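Local structure of HhaI Restriction Endonuclease (Haemophilus parahaemolyticus, 6UKF) at residues A[50-60]-A[227-236]; A[200-209]-A[218-226]. The protein is a type II restriction endonuclease that binds double-stranded DNA at the sequence GCGC and hydrolyses its phosphodiester backbone. All blocks are in the same frame, centred on the assembly; numbering follows the deposited sequence. Where two conformers were deposited one is given.

Interaction 1: residues A[50-60]-A[227-236]. With EDO (1,2-ethanediol), chain E; nucleotides of chain B.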
# COMPACT_ATOMS: atom_id res chain seq x y z
N PRO A 50 -1.27 -12.67 4.47
CA PRO A 50 -1.18 -13.69 3.42
C PRO A 50 -1.67 -13.24 2.05
O PRO A 50 -1.14 -13.70 1.04
CB PRO A 50 -2.02 -14.84 3.99
CG PRO A 50 -1.88 -14.69 5.47
CD PRO A 50 -1.82 -13.21 5.73
N HIS A 51 -2.67 -12.36 1.99
CA HIS A 51 -3.16 -11.81 0.73
C HIS A 51 -3.00 -10.30 0.81
O HIS A 51 -3.75 -9.62 1.51
CB HIS A 51 -4.62 -12.19 0.49
CG HIS A 51 -4.85 -13.67 0.49
ND1 HIS A 51 -4.60 -14.46 -0.61
CD2 HIS A 51 -5.29 -14.50 1.47
CE1 HIS A 51 -4.88 -15.72 -0.32
NE2 HIS A 51 -5.30 -15.77 0.94
N SER A 52 -2.01 -9.78 0.09
CA SER A 52 -1.62 -8.38 0.17
C SER A 52 -1.29 -7.86 -1.22
O SER A 52 -1.19 -8.62 -2.19
CB SER A 52 -0.38 -8.21 1.06
OG SER A 52 -0.60 -8.68 2.37
N GLN A 53 -1.09 -6.56 -1.30
CA GLN A 53 -0.47 -5.92 -2.45
C GLN A 53 0.96 -5.55 -2.07
O GLN A 53 1.35 -5.67 -0.90
CB GLN A 53 -1.32 -4.75 -2.94
CG GLN A 53 -2.68 -5.25 -3.43
CD GLN A 53 -3.63 -4.14 -3.84
OE1 GLN A 53 -3.85 -3.91 -5.03
NE2 GLN A 53 -4.21 -3.46 -2.85
N CYS A 54 1.78 -5.27 -3.07
CA CYS A 54 3.22 -5.25 -2.83
C CYS A 54 3.97 -4.28 -3.76
O CYS A 54 4.97 -4.64 -4.36
CB CYS A 54 3.77 -6.67 -2.91
SG CYS A 54 5.19 -6.96 -1.85
N GLY A 55 3.47 -3.06 -3.90
CA GLY A 55 4.16 -2.05 -4.67
C GLY A 55 3.42 -1.69 -5.95
O GLY A 55 2.56 -2.43 -6.44
N GLN A 56 3.76 -0.53 -6.50
CA GLN A 56 3.07 -0.01 -7.68
C GLN A 56 3.92 1.06 -8.36
O GLN A 56 4.90 1.56 -7.80
CB GLN A 56 1.73 0.61 -7.29
CG GLN A 56 1.86 1.82 -6.38
CD GLN A 56 0.62 2.67 -6.39
OE1 GLN A 56 -0.40 2.31 -5.81
NE2 GLN A 56 0.68 3.81 -7.08
N PHE A 57 3.51 1.41 -9.58
CA PHE A 57 3.99 2.62 -10.24
C PHE A 57 2.94 3.07 -11.26
O PHE A 57 2.31 2.23 -11.91
CB PHE A 57 5.36 2.45 -10.90
CG PHE A 57 5.48 1.26 -11.82
CD1 PHE A 57 5.20 1.37 -13.17
CD2 PHE A 57 5.92 0.04 -11.33
CE1 PHE A 57 5.34 0.28 -14.01
CE2 PHE A 57 6.06 -1.06 -12.17
CZ PHE A 57 5.77 -0.94 -13.51
N VAL A 58 2.75 4.38 -11.38
CA VAL A 58 1.77 4.93 -12.30
C VAL A 58 2.35 4.98 -13.71
O VAL A 58 3.50 5.39 -13.91
CB VAL A 58 1.31 6.32 -11.83
CG1 VAL A 58 0.43 6.99 -12.88
CG2 VAL A 58 0.55 6.21 -10.51
N LEU A 59 1.55 4.55 -14.68
CA LEU A 59 1.88 4.69 -16.09
C LEU A 59 0.79 5.51 -16.77
O LEU A 59 -0.40 5.31 -16.52
CB LEU A 59 1.97 3.34 -16.79
CG LEU A 59 3.09 2.40 -16.35
CD1 LEU A 59 3.05 1.13 -17.19
CD2 LEU A 59 4.45 3.06 -16.44
N ILE A 60 1.20 6.43 -17.64
CA ILE A 60 0.30 7.32 -18.35
C ILE A 60 0.23 6.85 -19.80
O ILE A 60 1.28 6.77 -20.47
CB ILE A 60 0.76 8.78 -18.27
CG1 ILE A 60 0.88 9.22 -16.80
CG2 ILE A 60 -0.20 9.68 -19.04
CD1 ILE A 60 -0.40 9.11 -16.00
N ASN A 227 -5.97 8.06 -11.89
CA ASN A 227 -4.91 7.52 -12.75
C ASN A 227 -4.75 6.02 -12.52
O ASN A 227 -5.29 5.44 -11.58
CB ASN A 227 -3.60 8.27 -12.51
CG ASN A 227 -3.65 9.70 -13.03
OD1 ASN A 227 -4.45 10.02 -13.91
ND2 ASN A 227 -2.79 10.56 -12.50
N ALA A 228 -4.01 5.39 -13.43
CA ALA A 228 -3.85 3.94 -13.46
C ALA A 228 -2.42 3.56 -13.12
O ALA A 228 -1.47 4.21 -13.58
CB ALA A 228 -4.23 3.38 -14.83
N ASN A 229 -2.29 2.50 -12.35
CA ASN A 229 -0.97 2.03 -11.91
C ASN A 229 -0.80 0.54 -12.16
O ASN A 229 -1.77 -0.23 -12.07
CB ASN A 229 -0.73 2.32 -10.41
CG ASN A 229 -1.96 2.14 -9.54
OD1 ASN A 229 -2.29 3.02 -8.74
ND2 ASN A 229 -2.64 1.00 -9.66
N VAL A 230 0.42 0.18 -12.53
CA VAL A 230 0.86 -1.19 -12.38
C VAL A 230 0.98 -1.47 -10.90
O VAL A 230 1.56 -0.67 -10.15
CB VAL A 230 2.20 -1.39 -13.10
CG1 VAL A 230 2.75 -2.78 -12.84
CG2 VAL A 230 2.05 -1.13 -14.59
N ILE A 231 0.40 -2.57 -10.44
CA ILE A 231 0.35 -2.86 -9.01
C ILE A 231 0.43 -4.36 -8.81
O ILE A 231 -0.16 -5.14 -9.56
CB ILE A 231 -0.89 -2.21 -8.36
CG1 ILE A 231 -0.93 -2.49 -6.85
CG2 ILE A 231 -2.18 -2.67 -9.04
CD1 ILE A 231 -1.80 -1.52 -6.09
N PHE A 232 1.18 -4.77 -7.79
CA PHE A 232 1.51 -6.16 -7.56
C PHE A 232 0.67 -6.73 -6.43
O PHE A 232 0.46 -6.08 -5.41
CB PHE A 232 3.00 -6.30 -7.24
CG PHE A 232 3.88 -5.81 -8.35
CD1 PHE A 232 4.32 -4.50 -8.38
CD2 PHE A 232 4.21 -6.65 -9.40
CE1 PHE A 232 5.11 -4.05 -9.42
CE2 PHE A 232 4.99 -6.20 -10.45
CZ PHE A 232 5.44 -4.89 -10.45
N SER A 233 0.19 -7.95 -6.64
CA SER A 233 -0.54 -8.69 -5.62
C SER A 233 0.25 -9.94 -5.27
O SER A 233 0.89 -10.56 -6.13
CB SER A 233 -1.93 -9.09 -6.12
OG SER A 233 -2.75 -7.95 -6.26
N ILE A 234 0.22 -10.30 -3.99
CA ILE A 234 0.97 -11.45 -3.50
C ILE A 234 0.05 -12.33 -2.67
O ILE A 234 -0.86 -11.85 -1.99
CB ILE A 234 2.23 -11.04 -2.71
CG1 ILE A 234 1.87 -10.31 -1.41
CG2 ILE A 234 3.13 -10.18 -3.59
CD1 ILE A 234 3.09 -9.95 -0.57
N SER A 235 0.29 -13.64 -2.74
CA SER A 235 -0.46 -14.62 -1.97
C SER A 235 0.53 -15.61 -1.37
O SER A 235 1.32 -16.21 -2.10
CB SER A 235 -1.47 -15.35 -2.86
OG SER A 235 -2.29 -16.21 -2.09
N LEU A 236 0.47 -15.76 -0.05
CA LEU A 236 1.40 -16.65 0.64
C LEU A 236 1.23 -18.07 0.14
O LEU A 236 0.11 -18.58 0.01
CB LEU A 236 1.13 -16.57 2.14
CG LEU A 236 2.14 -17.25 3.08
CD1 LEU A 236 3.53 -16.66 2.92
CD2 LEU A 236 1.67 -17.12 4.52
C1 EDO E . -7.02 -11.06 4.04
O1 EDO E . -7.38 -11.54 2.74
C2 EDO E . -5.53 -10.75 4.09
O2 EDO E . -4.77 -11.97 4.06
P DA B 10 -0.93 -5.51 3.74
OP1 DA B 10 -0.66 -6.46 4.83
OP2 DA B 10 0.15 -5.12 2.80
O5' DA B 10 -2.12 -6.03 2.81
C5' DA B 10 -3.18 -6.79 3.36
C4' DA B 10 -4.42 -5.94 3.49
O4' DA B 10 -4.80 -5.42 2.18
C3' DA B 10 -5.65 -6.67 4.01
O3' DA B 10 -6.37 -5.80 4.86
C2' DA B 10 -6.40 -7.05 2.74
C1' DA B 10 -6.10 -5.88 1.83
N9 DA B 10 -6.08 -6.18 0.41
C8 DA B 10 -5.44 -7.22 -0.21
N7 DA B 10 -5.58 -7.23 -1.51
C5 DA B 10 -6.35 -6.11 -1.77
C6 DA B 10 -6.84 -5.56 -2.97
N6 DA B 10 -6.62 -6.10 -4.17
N1 DA B 10 -7.58 -4.43 -2.88
C2 DA B 10 -7.80 -3.90 -1.67
N3 DA B 10 -7.38 -4.32 -0.48
C4 DA B 10 -6.66 -5.45 -0.60
P DC B 7 4.04 5.62 -7.12
OP1 DC B 7 5.50 5.52 -7.33
OP2 DC B 7 3.10 4.94 -8.03
O5' DC B 7 3.73 5.12 -5.63
C5' DC B 7 4.56 5.60 -4.58
C4' DC B 7 4.10 5.08 -3.24
O4' DC B 7 2.85 5.72 -2.87
C3' DC B 7 3.83 3.57 -3.18
O3' DC B 7 4.46 3.03 -2.02
C2' DC B 7 2.31 3.46 -3.13
C1' DC B 7 1.94 4.76 -2.41
N1 DC B 7 0.56 5.22 -2.69
C2 DC B 7 -0.29 5.54 -1.63
O2 DC B 7 0.13 5.45 -0.46
N3 DC B 7 -1.55 5.94 -1.91
C4 DC B 7 -1.97 6.03 -3.17
N4 DC B 7 -3.22 6.43 -3.40
C5 DC B 7 -1.11 5.71 -4.26
C6 DC B 7 0.13 5.32 -3.98
P DG B 6 0.36 10.33 -10.49
OP1 DG B 6 1.35 10.35 -11.59
OP2 DG B 6 -0.98 9.75 -10.72
O5' DG B 6 1.01 9.60 -9.24
C5' DG B 6 2.26 10.04 -8.75
C4' DG B 6 2.66 9.27 -7.52
O4' DG B 6 1.78 9.64 -6.42
C3' DG B 6 2.57 7.75 -7.64
O3' DG B 6 3.73 7.19 -7.04
C2' DG B 6 1.28 7.40 -6.90
C1' DG B 6 1.25 8.46 -5.82
N9 DG B 6 -0.07 8.79 -5.29
C8 DG B 6 -1.23 8.99 -6.00
N7 DG B 6 -2.25 9.29 -5.25
C5 DG B 6 -1.73 9.30 -3.95
C6 DG B 6 -2.36 9.56 -2.71
O6 DG B 6 -3.54 9.85 -2.49
N1 DG B 6 -1.46 9.46 -1.65
C2 DG B 6 -0.13 9.15 -1.77
N2 DG B 6 0.58 9.10 -0.63
N3 DG B 6 0.47 8.91 -2.93
C4 DG B 6 -0.39 9.00 -3.97
O HOH W 1 -1.66 5.54 -7.82
O HOH W 2 -2.69 6.71 -15.56
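Val230 lies over one face of the Phe57 ring, its CB 3.8 Å from the ring centroid in a CH-pi contact. With chi1 at 51°, CG of Phe57 stands between the backbone N and the carbonyl carbon, setting the ring alongside Val230. The CG2 methyl of Val230 meets Leu59 CD1 at 3.6 Å; Cys54 CB packs on Ile234 CG2 at 3.6 Å. The other sheet face, where Gln53, Gln56 and Asn229 join Val58 and Ile231, is largely polar: Gln56 NE2 donates to OP2 of DC7 of chain B at 2.8 Å and to a water that donates to Asn229 OD1. Asn227 ND2 reaches OP2 of DG6 of chain B at 2.7 Å in a nearly straight bond (175°).

The antiparallel ladder slips by one residue between Gln53 and Gln56, a beta bulge. Phe232 N bonds there to Gly55 O at 3.0 Å, and phi of 112° suits glycine. Behind the apolar face, Trp116 stacks on Phe232 and Met89 of helix 80-91 covers Val230. Lys157 and Arg155 hold the OE1 atoms of Gln56 and Gln53, leaving Gln53 NE2 to bond a guanine O6. Fixed amides probably let this sheet read a guanine base while holding phosphates of chain B.

Interaction 2: residues A[200-209]-A[218-226]; sequences RISGDDKDFL and HVKILSNTF. With EDO (1,2-ethanediol), chain H; nucleotides of chain C; nucleotides of chain B.
With CG anti to the carbonyl carbon (chi1 -55°), Leu222 turns its CD1 branch to Arg200, whose chain, extended from CG to NE, crosses the leucine at about a right angle; Arg200 NH1 comes to 3.3 Å from CD1. NH1 and NH2 each donate to OP1 of DC6 of chain C at 3.0 Å, and the two bonds aim the NH1/NH2 edge of the guanidinium at the phosphate. In one of its two conformers Lys220 reaches a second phosphate by bending at chi2 (93°) and chi4, carrying NZ to OP1 of DG7 of chain C at 2.8 Å, a bond probably held part of the time.

Lys220 belongs to the hairpin of strands 207-212 and 217-221, and Arg200 to strand 199-202, which borders it. Leu209 and Lys220 form a hydrogen-bonded pair, and Leu222 N extends the ladder with a nearly straight bond to Asp207 O at 2.8 Å (176°). On the DNA side Leu209 CB touches Leu222 CD2 at 3.9 Å, and both leucines pack on the sugar-phosphate of DC6. On the other side Phe208 and Ile221 lie side by side, with CE1 3.8 Å from CG1; the aliphatic part of Lys206 covers Ile221, and Phe172 of helix 169-179 meets the Phe208 ring edge-to-face.

A short carboxylate suits position 207: OD1 of Asp207 accepts from Ser202 OG at 2.6 Å, bridging the base of the 203-206 turn, closed by backbone bonds between Gly203 and Lys206, while OD2 is in reach of a water. Another water joins Asp207 N to Leu222 O. Farther on, Ser223 OG accepts from Thr225 N in an ST turn, and Thr225 OG1 bonds OP2 of DA5 of chain B. Phosphate contacts by Arg200, Lys220 and Thr225 on both DNA strands suggest binding that depends little on base identity.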
# COMPACT_ATOMS: atom_id res chain seq x y z
N ARG A 200 -21.56 9.42 2.65
CA ARG A 200 -20.99 10.21 1.57
C ARG A 200 -21.99 11.28 1.15
O ARG A 200 -23.16 10.97 0.89
CB ARG A 200 -20.66 9.32 0.37
CG ARG A 200 -19.52 8.34 0.61
CD ARG A 200 -19.61 7.13 -0.31
NE ARG A 200 -18.57 6.15 -0.02
CZ ARG A 200 -17.35 6.16 -0.56
NH1 ARG A 200 -17.00 7.10 -1.42
NH2 ARG A 200 -16.48 5.22 -0.22
N ILE A 201 -21.54 12.53 1.11
CA ILE A 201 -22.33 13.65 0.62
C ILE A 201 -21.42 14.55 -0.20
O ILE A 201 -20.20 14.55 -0.03
CB ILE A 201 -23.04 14.45 1.73
CG1 ILE A 201 -22.02 15.17 2.62
CG2 ILE A 201 -23.92 13.54 2.57
CD1 ILE A 201 -22.65 16.07 3.67
N SER A 202 -22.02 15.31 -1.11
CA SER A 202 -21.26 16.14 -2.04
C SER A 202 -21.80 17.56 -2.05
O SER A 202 -22.97 17.81 -1.74
CB SER A 202 -21.30 15.55 -3.46
OG SER A 202 -20.76 14.24 -3.48
N GLY A 203 -20.93 18.49 -2.42
CA GLY A 203 -21.30 19.88 -2.58
C GLY A 203 -20.16 20.73 -3.11
O GLY A 203 -19.03 20.64 -2.63
N ASP A 204 -20.45 21.58 -4.10
CA ASP A 204 -19.47 22.51 -4.64
C ASP A 204 -18.24 21.78 -5.19
O ASP A 204 -17.09 22.17 -4.94
CB ASP A 204 -19.09 23.57 -3.61
CG ASP A 204 -18.76 24.90 -4.24
OD1 ASP A 204 -19.51 25.32 -5.14
OD2 ASP A 204 -17.77 25.53 -3.82
N ASP A 205 -18.49 20.72 -5.95
CA ASP A 205 -17.44 19.92 -6.58
C ASP A 205 -16.50 19.30 -5.54
O ASP A 205 -15.31 19.13 -5.79
CB ASP A 205 -16.66 20.70 -7.64
CG ASP A 205 -15.62 19.85 -8.34
OD1 ASP A 205 -14.42 20.20 -8.28
OD2 ASP A 205 -16.00 18.81 -8.92
N LYS A 206 -17.04 18.94 -4.38
CA LYS A 206 -16.30 18.17 -3.40
C LYS A 206 -17.18 17.02 -2.92
O LYS A 206 -18.34 17.23 -2.57
CB LYS A 206 -15.85 19.02 -2.21
CG LYS A 206 -14.66 19.92 -2.53
CD LYS A 206 -14.04 20.52 -1.28
CE LYS A 206 -12.75 21.26 -1.61
NZ LYS A 206 -12.99 22.53 -2.35
N ASP A 207 -16.62 15.82 -2.94
CA ASP A 207 -17.27 14.64 -2.38
C ASP A 207 -16.71 14.44 -0.98
O ASP A 207 -15.49 14.30 -0.81
CB ASP A 207 -17.01 13.41 -3.24
CG ASP A 207 -17.51 13.58 -4.66
OD1 ASP A 207 -18.51 14.18 -4.85
OD2 ASP A 207 -16.78 13.05 -5.65
N PHE A 208 -17.59 14.44 0.02
CA PHE A 208 -17.19 14.32 1.41
C PHE A 208 -17.50 12.92 1.91
O PHE A 208 -18.44 12.27 1.44
CB PHE A 208 -17.91 15.35 2.29
CG PHE A 208 -17.65 16.78 1.90
CD1 PHE A 208 -16.48 17.41 2.30
CD2 PHE A 208 -18.56 17.48 1.14
CE1 PHE A 208 -16.24 18.73 1.94
CE2 PHE A 208 -18.32 18.79 0.77
CZ PHE A 208 -17.16 19.42 1.18
N LEU A 209 -16.69 12.46 2.86
CA LEU A 209 -16.90 11.18 3.52
C LEU A 209 -16.84 11.41 5.02
O LEU A 209 -15.93 12.11 5.50
CB LEU A 209 -15.83 10.16 3.11
CG LEU A 209 -15.87 8.80 3.80
CD1 LEU A 209 -17.15 8.05 3.46
CD2 LEU A 209 -14.65 7.98 3.42
N HIS A 218 -15.19 12.50 11.94
CA HIS A 218 -14.15 13.16 11.17
C HIS A 218 -14.58 13.17 9.71
O HIS A 218 -15.18 12.21 9.22
CB HIS A 218 -12.81 12.43 11.32
CG HIS A 218 -12.22 12.56 12.69
ND1 HIS A 218 -10.91 12.25 12.97
CD2 HIS A 218 -12.77 12.96 13.86
CE1 HIS A 218 -10.68 12.46 14.26
NE2 HIS A 218 -11.79 12.89 14.82
N VAL A 219 -14.27 14.26 9.02
CA VAL A 219 -14.76 14.51 7.67
C VAL A 219 -13.58 14.52 6.72
O VAL A 219 -12.55 15.15 7.00
CB VAL A 219 -15.55 15.83 7.59
CG1 VAL A 219 -16.12 16.02 6.20
CG2 VAL A 219 -16.65 15.84 8.64
N LYS A 220 -13.72 13.82 5.60
CA LYS A 220 -12.68 13.74 4.60
C LYS A 220 -13.22 14.25 3.27
O LYS A 220 -14.42 14.17 2.99
CB LYS A 220 -12.17 12.30 4.42
CG LYS A 220 -11.62 11.68 5.69
CD LYS A 220 -12.69 10.89 6.43
CE LYS A 220 -12.22 10.51 7.82
NZ LYS A 220 -11.08 9.55 7.80
N ILE A 221 -12.32 14.79 2.46
CA ILE A 221 -12.63 15.20 1.09
C ILE A 221 -12.00 14.16 0.18
O ILE A 221 -10.78 13.92 0.24
CB ILE A 221 -12.07 16.60 0.78
CG1 ILE A 221 -12.62 17.63 1.76
CG2 ILE A 221 -12.42 16.99 -0.66
CD1 ILE A 221 -11.87 18.94 1.74
N LEU A 222 -12.81 13.53 -0.66
CA LEU A 222 -12.32 12.48 -1.54
C LEU A 222 -11.67 13.09 -2.78
O LEU A 222 -11.92 14.24 -3.15
CB LEU A 222 -13.45 11.53 -1.92
CG LEU A 222 -14.20 10.92 -0.73
CD1 LEU A 222 -15.27 9.95 -1.19
CD2 LEU A 222 -13.24 10.23 0.23
N SER A 223 -10.83 12.30 -3.42
CA SER A 223 -10.04 12.75 -4.56
C SER A 223 -10.88 12.82 -5.82
O SER A 223 -11.96 12.22 -5.92
CB SER A 223 -8.88 11.79 -4.80
OG SER A 223 -8.07 12.21 -5.88
N ASN A 224 -10.37 13.55 -6.81
CA ASN A 224 -10.90 13.54 -8.16
C ASN A 224 -9.87 13.00 -9.15
O ASN A 224 -10.06 13.15 -10.37
CB ASN A 224 -11.34 14.95 -8.58
CG ASN A 224 -12.52 15.46 -7.77
OD1 ASN A 224 -13.45 14.71 -7.46
ND2 ASN A 224 -12.49 16.74 -7.41
N THR A 225 -8.80 12.36 -8.67
CA THR A 225 -7.74 11.84 -9.51
C THR A 225 -7.93 10.33 -9.68
O THR A 225 -8.03 9.60 -8.70
CB THR A 225 -6.37 12.12 -8.88
OG1 THR A 225 -6.23 13.53 -8.66
CG2 THR A 225 -5.25 11.63 -9.78
N PHE A 226 -7.96 9.88 -10.94
CA PHE A 226 -8.28 8.50 -11.29
C PHE A 226 -7.24 7.94 -12.25
O PHE A 226 -7.56 7.43 -13.33
CB PHE A 226 -9.67 8.38 -11.91
CG PHE A 226 -10.79 8.65 -10.95
CD1 PHE A 226 -11.41 7.60 -10.29
CD2 PHE A 226 -11.23 9.94 -10.72
CE1 PHE A 226 -12.45 7.84 -9.41
CE2 PHE A 226 -12.27 10.18 -9.84
CZ PHE A 226 -12.88 9.13 -9.18
C1 EDO H . -10.69 16.46 9.67
O1 EDO H . -10.70 15.20 8.99
C2 EDO H . -11.57 16.37 10.91
O2 EDO H . -12.94 16.25 10.51
P DC C 6 -12.89 6.50 -1.95
OP1 DC C 6 -14.26 5.98 -2.11
OP2 DC C 6 -12.50 7.75 -2.64
O5' DC C 6 -12.58 6.71 -0.39
C5' DC C 6 -12.99 5.73 0.55
C4' DC C 6 -11.95 5.53 1.64
O4' DC C 6 -10.79 4.85 1.09
C3' DC C 6 -11.40 6.80 2.28
O3' DC C 6 -11.10 6.54 3.65
C2' DC C 6 -10.16 7.08 1.44
C1' DC C 6 -9.63 5.66 1.25
N1 DC C 6 -8.74 5.45 0.08
C2 DC C 6 -7.69 4.54 0.21
O2 DC C 6 -7.53 3.97 1.29
N3 DC C 6 -6.87 4.33 -0.85
C4 DC C 6 -7.08 4.97 -2.00
N4 DC C 6 -6.25 4.72 -3.01
C5 DC C 6 -8.16 5.89 -2.16
C6 DC C 6 -8.96 6.09 -1.10
P DG C 7 -10.65 7.71 4.65
OP1 DG C 7 -11.39 7.48 5.91
OP2 DG C 7 -10.77 9.01 3.96
O5' DG C 7 -9.10 7.42 4.92
C5' DG C 7 -8.72 6.30 5.73
C4' DG C 7 -7.30 6.43 6.24
O4' DG C 7 -6.36 6.12 5.17
C3' DG C 7 -6.88 7.82 6.74
O3' DG C 7 -5.92 7.66 7.79
C2' DG C 7 -6.31 8.47 5.48
C1' DG C 7 -5.66 7.29 4.77
N9 DG C 7 -5.72 7.35 3.31
C8 DG C 7 -6.80 7.70 2.54
N7 DG C 7 -6.57 7.63 1.26
C5 DG C 7 -5.26 7.18 1.18
C6 DG C 7 -4.45 6.92 0.04
O6 DG C 7 -4.76 7.02 -1.15
N1 DG C 7 -3.18 6.49 0.40
C2 DG C 7 -2.74 6.34 1.69
N2 DG C 7 -1.47 5.91 1.84
N3 DG C 7 -3.48 6.58 2.76
C4 DG C 7 -4.72 7.00 2.43
P DA B 5 -3.89 15.46 -10.86
OP1 DA B 5 -3.40 15.74 -12.23
OP2 DA B 5 -5.28 15.00 -10.65
O5' DA B 5 -2.89 14.44 -10.18
C5' DA B 5 -1.52 14.76 -10.13
C4' DA B 5 -0.78 13.84 -9.19
O4' DA B 5 -1.24 14.04 -7.84
C3' DA B 5 -0.98 12.35 -9.47
O3' DA B 5 0.23 11.85 -10.00
C2' DA B 5 -1.36 11.72 -8.12
C1' DA B 5 -1.03 12.84 -7.13
N9 DA B 5 -1.85 12.89 -5.94
C8 DA B 5 -3.20 13.07 -5.86
N7 DA B 5 -3.65 13.11 -4.63
C5 DA B 5 -2.52 12.97 -3.85
C6 DA B 5 -2.32 12.94 -2.46
N6 DA B 5 -3.32 13.05 -1.57
N1 DA B 5 -1.06 12.79 -2.01
C2 DA B 5 -0.07 12.68 -2.90
N3 DA B 5 -0.13 12.69 -4.23
C4 DA B 5 -1.39 12.85 -4.64
O HOH W 3 -14.54 11.72 -5.29
O HOH W 4 -14.11 15.49 -4.06

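Interaction 2 is nested in the loop that interaction 1 closes, and residues 226 and 227 join them, yet their centres lie about 25 Å apart. The DNA bridges that gap: Thr225, Asn227 and Gln56 bond the phosphates of DA5, DG6 and DC7 of chain B in succession, so these phosphates are met by residues at and beside the joint, while the 200-209/218-226 sheet meets DC6 and DG7 of chain C. Interaction 1 is the nearer to the metal: the Ser233 side chain is about 4 Å from a calcium ion, whose site includes Ser151 and Thr153 on the adjoining strand 148-156. Base contact and metal site share one sheet, with the outlying sheet adding phosphate contacts.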